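Local atomic coordinates of Lmo0547 protein (Listeria monocytogenes, PDB entry 4R9N), a protein that probably acts as a sugar-responsive transcriptional regulator of the SorC/DeoR type, whose effector-binding domain would recognise a carbohydrate and adjust binding to DNA control regions. Residues Y43-R48 with M147-V152; E137-G142 with H203-S208. All coordinates share one frame; numbering follows the deposited sequence.

Interaction 1 of 2, residues Y43-R48 with M147-V152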
# COMPACT_ATOMS: atom_id res chain seq x y z
N TYR A 43 8.07 -13.55 4.08
CA TYR A 43 9.36 -14.16 4.42
C TYR A 43 10.47 -13.16 4.23
O TYR A 43 11.25 -12.92 5.16
CB TYR A 43 9.61 -15.40 3.61
CG TYR A 43 11.01 -15.95 3.75
CD1 TYR A 43 11.50 -16.42 4.98
CD2 TYR A 43 11.85 -15.93 2.69
CE1 TYR A 43 12.79 -16.89 5.12
CE2 TYR A 43 13.12 -16.40 2.81
CZ TYR A 43 13.61 -16.88 4.02
OH TYR A 43 14.93 -17.34 4.08
N THR A 44 10.54 -12.54 3.06
CA THR A 44 11.61 -11.64 2.78
C THR A 44 11.53 -10.33 3.53
O THR A 44 12.56 -9.84 4.07
CB THR A 44 11.71 -11.35 1.30
OG1 THR A 44 12.01 -12.58 0.64
CG2 THR A 44 12.84 -10.36 1.04
N LEU A 45 10.32 -9.76 3.62
CA LEU A 45 10.18 -8.50 4.31
C LEU A 45 10.30 -8.58 5.83
O LEU A 45 10.73 -7.59 6.42
CB LEU A 45 8.90 -7.78 3.91
CG LEU A 45 8.75 -7.42 2.41
CD1 LEU A 45 7.38 -6.80 2.19
CD2 LEU A 45 9.81 -6.47 1.85
N SER A 46 10.05 -9.75 6.42
CA SER A 46 10.24 -9.92 7.88
C SER A 46 11.68 -9.58 8.23
O SER A 46 11.96 -8.96 9.26
CB SER A 46 9.90 -11.35 8.35
OG SER A 46 10.75 -12.25 7.69
N LYS A 47 12.60 -9.88 7.33
CA LYS A 47 14.02 -9.59 7.56
C LYS A 47 14.40 -8.08 7.59
O LYS A 47 15.21 -7.65 8.37
CB LYS A 47 14.88 -10.28 6.50
CG LYS A 47 15.28 -11.70 6.86
CD LYS A 47 14.36 -12.73 6.33
CE LYS A 47 15.12 -14.02 5.94
NZ LYS A 47 15.42 -14.83 7.15
N ARG A 48 13.75 -7.30 6.75
CA ARG A 48 13.90 -5.89 6.71
C ARG A 48 13.21 -5.25 7.91
O ARG A 48 13.76 -4.30 8.58
CB ARG A 48 13.23 -5.40 5.43
CG ARG A 48 13.62 -4.08 4.93
CD ARG A 48 12.94 -3.82 3.60
NE ARG A 48 13.84 -3.96 2.48
CZ ARG A 48 14.66 -3.00 2.06
NH1 ARG A 48 14.73 -1.84 2.73
NH2 ARG A 48 15.41 -3.22 0.98
N MSE A 147 9.64 2.82 7.63
CA MSE A 147 9.22 2.12 6.41
C MSE A 147 7.77 1.98 6.32
O MSE A 147 7.09 1.89 7.35
CB MSE A 147 9.87 0.71 6.55
CG MSE A 147 9.34 -0.46 5.80
SE MSE A 147 10.39 -2.05 6.50
CE MSE A 147 9.44 -2.89 5.16
N ALA A 148 7.24 1.81 5.10
CA ALA A 148 5.77 1.66 4.94
C ALA A 148 5.53 0.54 3.93
O ALA A 148 6.33 0.39 3.00
CB ALA A 148 5.16 2.95 4.46
N ILE A 149 4.46 -0.22 4.11
CA ILE A 149 4.07 -1.25 3.17
C ILE A 149 2.70 -0.86 2.63
O ILE A 149 1.75 -0.65 3.40
CB ILE A 149 4.01 -2.61 3.82
CG1 ILE A 149 5.41 -2.91 4.39
CG2 ILE A 149 3.48 -3.67 2.81
CD1 ILE A 149 5.49 -4.22 5.16
N VAL A 150 2.61 -0.78 1.30
CA VAL A 150 1.37 -0.34 0.64
C VAL A 150 1.05 -1.31 -0.51
O VAL A 150 1.93 -2.03 -1.02
CB VAL A 150 1.46 1.11 0.10
CG1 VAL A 150 1.76 2.08 1.19
CG2 VAL A 150 2.50 1.19 -1.01
N GLY A 151 -0.23 -1.34 -0.88
CA GLY A 151 -0.68 -1.95 -2.16
C GLY A 151 -0.82 -0.88 -3.24
O GLY A 151 -0.93 0.30 -2.98
N VAL A 152 -0.93 -1.30 -4.49
CA VAL A 152 -1.21 -0.36 -5.56
C VAL A 152 -2.46 -0.90 -6.25
O VAL A 152 -2.56 -2.10 -6.54
CB VAL A 152 -0.07 -0.22 -6.59
CG1 VAL A 152 -0.43 0.82 -7.65
CG2 VAL A 152 1.23 0.13 -5.92

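Interaction 2 of 2, residues E137-G142 with H203-S208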
# COMPACT_ATOMS: atom_id res chain seq x y z
N GLU A 137 -2.23 12.86 16.32
CA GLU A 137 -0.96 12.27 16.71
C GLU A 137 -0.64 10.99 15.97
O GLU A 137 0.53 10.77 15.60
CB GLU A 137 -0.82 12.04 18.20
CG GLU A 137 0.39 11.15 18.59
CD GLU A 137 1.82 11.61 18.13
OE1 GLU A 137 2.05 12.39 17.16
OE2 GLU A 137 2.78 11.12 18.77
N VAL A 138 -1.65 10.16 15.70
CA VAL A 138 -1.38 8.97 14.91
C VAL A 138 -1.05 9.31 13.45
O VAL A 138 -0.17 8.65 12.87
CB VAL A 138 -2.54 7.97 15.06
CG1 VAL A 138 -2.32 6.77 14.14
CG2 VAL A 138 -2.62 7.50 16.51
N LEU A 139 -1.71 10.29 12.86
CA LEU A 139 -1.34 10.72 11.54
C LEU A 139 0.10 11.20 11.53
O LEU A 139 0.83 10.91 10.59
CB LEU A 139 -2.27 11.78 10.96
CG LEU A 139 -3.72 11.36 10.71
CD1 LEU A 139 -4.57 12.59 10.32
CD2 LEU A 139 -3.75 10.26 9.68
N GLU A 140 0.51 12.01 12.53
CA GLU A 140 1.90 12.48 12.52
C GLU A 140 2.92 11.37 12.69
O GLU A 140 3.99 11.38 12.07
CB GLU A 140 2.09 13.54 13.60
CG GLU A 140 1.33 14.83 13.32
CD GLU A 140 1.75 15.51 12.02
OE1 GLU A 140 2.93 15.36 11.56
OE2 GLU A 140 0.87 16.18 11.46
N GLU A 141 2.61 10.40 13.53
CA GLU A 141 3.42 9.17 13.66
C GLU A 141 3.51 8.41 12.36
O GLU A 141 4.60 7.95 11.99
CB GLU A 141 2.89 8.28 14.79
CG GLU A 141 3.18 8.88 16.15
CD GLU A 141 2.35 8.35 17.33
OE1 GLU A 141 1.44 7.50 17.18
OE2 GLU A 141 2.57 8.89 18.45
N GLY A 142 2.43 8.39 11.57
CA GLY A 142 2.49 7.73 10.25
C GLY A 142 3.50 8.39 9.32
O GLY A 142 4.15 7.75 8.48
N HIS A 203 -10.98 14.22 1.11
CA HIS A 203 -11.84 13.73 2.17
C HIS A 203 -11.33 12.42 2.82
O HIS A 203 -12.01 11.78 3.61
CB HIS A 203 -13.28 13.62 1.65
CG HIS A 203 -13.93 14.96 1.43
ND1 HIS A 203 -13.61 15.78 0.36
CD2 HIS A 203 -14.82 15.66 2.16
CE1 HIS A 203 -14.29 16.92 0.44
NE2 HIS A 203 -15.07 16.85 1.50
N VAL A 204 -10.09 12.03 2.51
CA VAL A 204 -9.54 10.81 3.05
C VAL A 204 -8.74 11.13 4.33
O VAL A 204 -7.94 12.07 4.34
CB VAL A 204 -8.64 10.14 1.98
CG1 VAL A 204 -7.83 9.00 2.60
CG2 VAL A 204 -9.49 9.57 0.85
N ILE A 205 -8.94 10.33 5.38
CA ILE A 205 -8.14 10.45 6.58
C ILE A 205 -7.05 9.40 6.49
O ILE A 205 -7.27 8.24 6.72
CB ILE A 205 -9.00 10.28 7.85
CG1 ILE A 205 -10.12 11.37 7.85
CG2 ILE A 205 -8.10 10.42 9.09
CD1 ILE A 205 -11.01 11.39 9.04
N GLY A 206 -5.83 9.85 6.17
CA GLY A 206 -4.68 8.99 6.10
C GLY A 206 -3.57 9.77 5.41
O GLY A 206 -3.76 10.91 4.97
N LEU A 207 -2.43 9.11 5.28
CA LEU A 207 -1.24 9.68 4.68
C LEU A 207 -1.44 10.01 3.23
O LEU A 207 -1.98 9.17 2.48
CB LEU A 207 -0.15 8.61 4.79
CG LEU A 207 1.31 8.92 4.74
CD1 LEU A 207 1.79 9.19 6.14
CD2 LEU A 207 2.08 7.72 4.20
N SER A 208 -1.01 11.19 2.79
CA SER A 208 -1.06 11.64 1.41
C SER A 208 0.10 11.10 0.58
O SER A 208 1.10 10.57 1.12
CB SER A 208 -1.03 13.17 1.37
OG SER A 208 0.30 13.56 1.70

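Interaction 1 of 2, residues Y43-R48 with M147-V152
M147, a selenomethionine in this structure, lays the end of its chain against the aliphatic part of R48. Two near approaches define the overlap: CE of M147 comes to 3.9 Å from CD of R48, and SE of M147 stands 4.1 Å from CG of R48. The two side chains are skewed against each other, so they touch along a short length. M147 reaches the helix because CG is anti to its backbone N (chi1 159°) and the chain beyond stays extended, bridging a CA-CA separation of 9.3 Å between R48 and M147. One turn earlier on the helix, L45 makes a looser apolar contact, its CD1 lying 4.4 Å from CD1 of I149. L45 and R48, three residues apart, share one side of helix 30-49, while the alternating M147 and I149 share one face of strand 147-151. F66 of helix 61-69 touches both L45 and I149, and V219 of the adjacent strand touches L45 and M147, adding further apolar groups around the interface. R48 bends at the CG-CD bond, whose two carbons meet M147 (chi3 -104°), and its guanidinium group beyond forms salt bridges to E18 through NH1 and to E19 through NH2. No hydrogen bond joins the two segments, and together they bury 157 Å² of surface. The contact is the packing of a crossover helix on the parallel sheet of an alpha/beta domain. Its chemistry implies cohesion mainly by dispersion and probably exclusion of water, with the arginine contributing methylenes here while its charge is met by the two glutamates.

Interaction 2 of 2, residues E137-G142 with H203-S208
L207 makes the closest approach of this contact: its CD1 is 3.6 Å from O and 3.7 Å from C of G142, a methyl set against a backbone carbonyl near the end of helix 133-143. Glycine presents bare main chain there, and CG of L207, anti to its backbone N (chi1 -158°), carries the methyl across to it. L139 meets the loop with its forked end. One branch, CD2, lies 3.9 Å from CA of G206, where the CA atoms of L139 and G206 are 6.6 Å apart; the other, CD1, is a looser 4.3 Å from CG2 of I205. The close approaches are thus those of L207 to G142 and of L139 to G206. L207, G142 and I205 are buried, whereas L139 and G206 remain partly exposed. Farther out, E140 points away from the loop, is exposed, and pairs with K143. No hydrogen bond crosses between the segments, so van der Waals contact alone joins them directly. Backbone bonds hold the loop at I205, to G85 and A118, and at L207, to L83 just past strand 79-82. S208 then N-caps helix 209-213, while V138 and E141 set helix 133-143 against I81 of strand 79-82.

In the fold
Both contacts lie in one alpha/beta domain built round a parallel sheet. Their centres are 19 Å apart and their nearest atoms about 6 Å, without touching. In chain order the segments run 43-48, 137-142, 147-152, 203-208, so the two interactions interleave: helix 133-143 of interaction 2 leads straight into strand 147-151 of interaction 1, the middle strand of the sheet. A shared neighbour also relates them, since I215 touches both A148 and L207. Interaction 1 packs helix 30-49 on the sheet, whereas interaction 2 packs helix 133-143 against the loop before helix 209-213. Both therefore join parts of the putative sugar-binding domain far apart in sequence (99 and 61 residues at the closest ends).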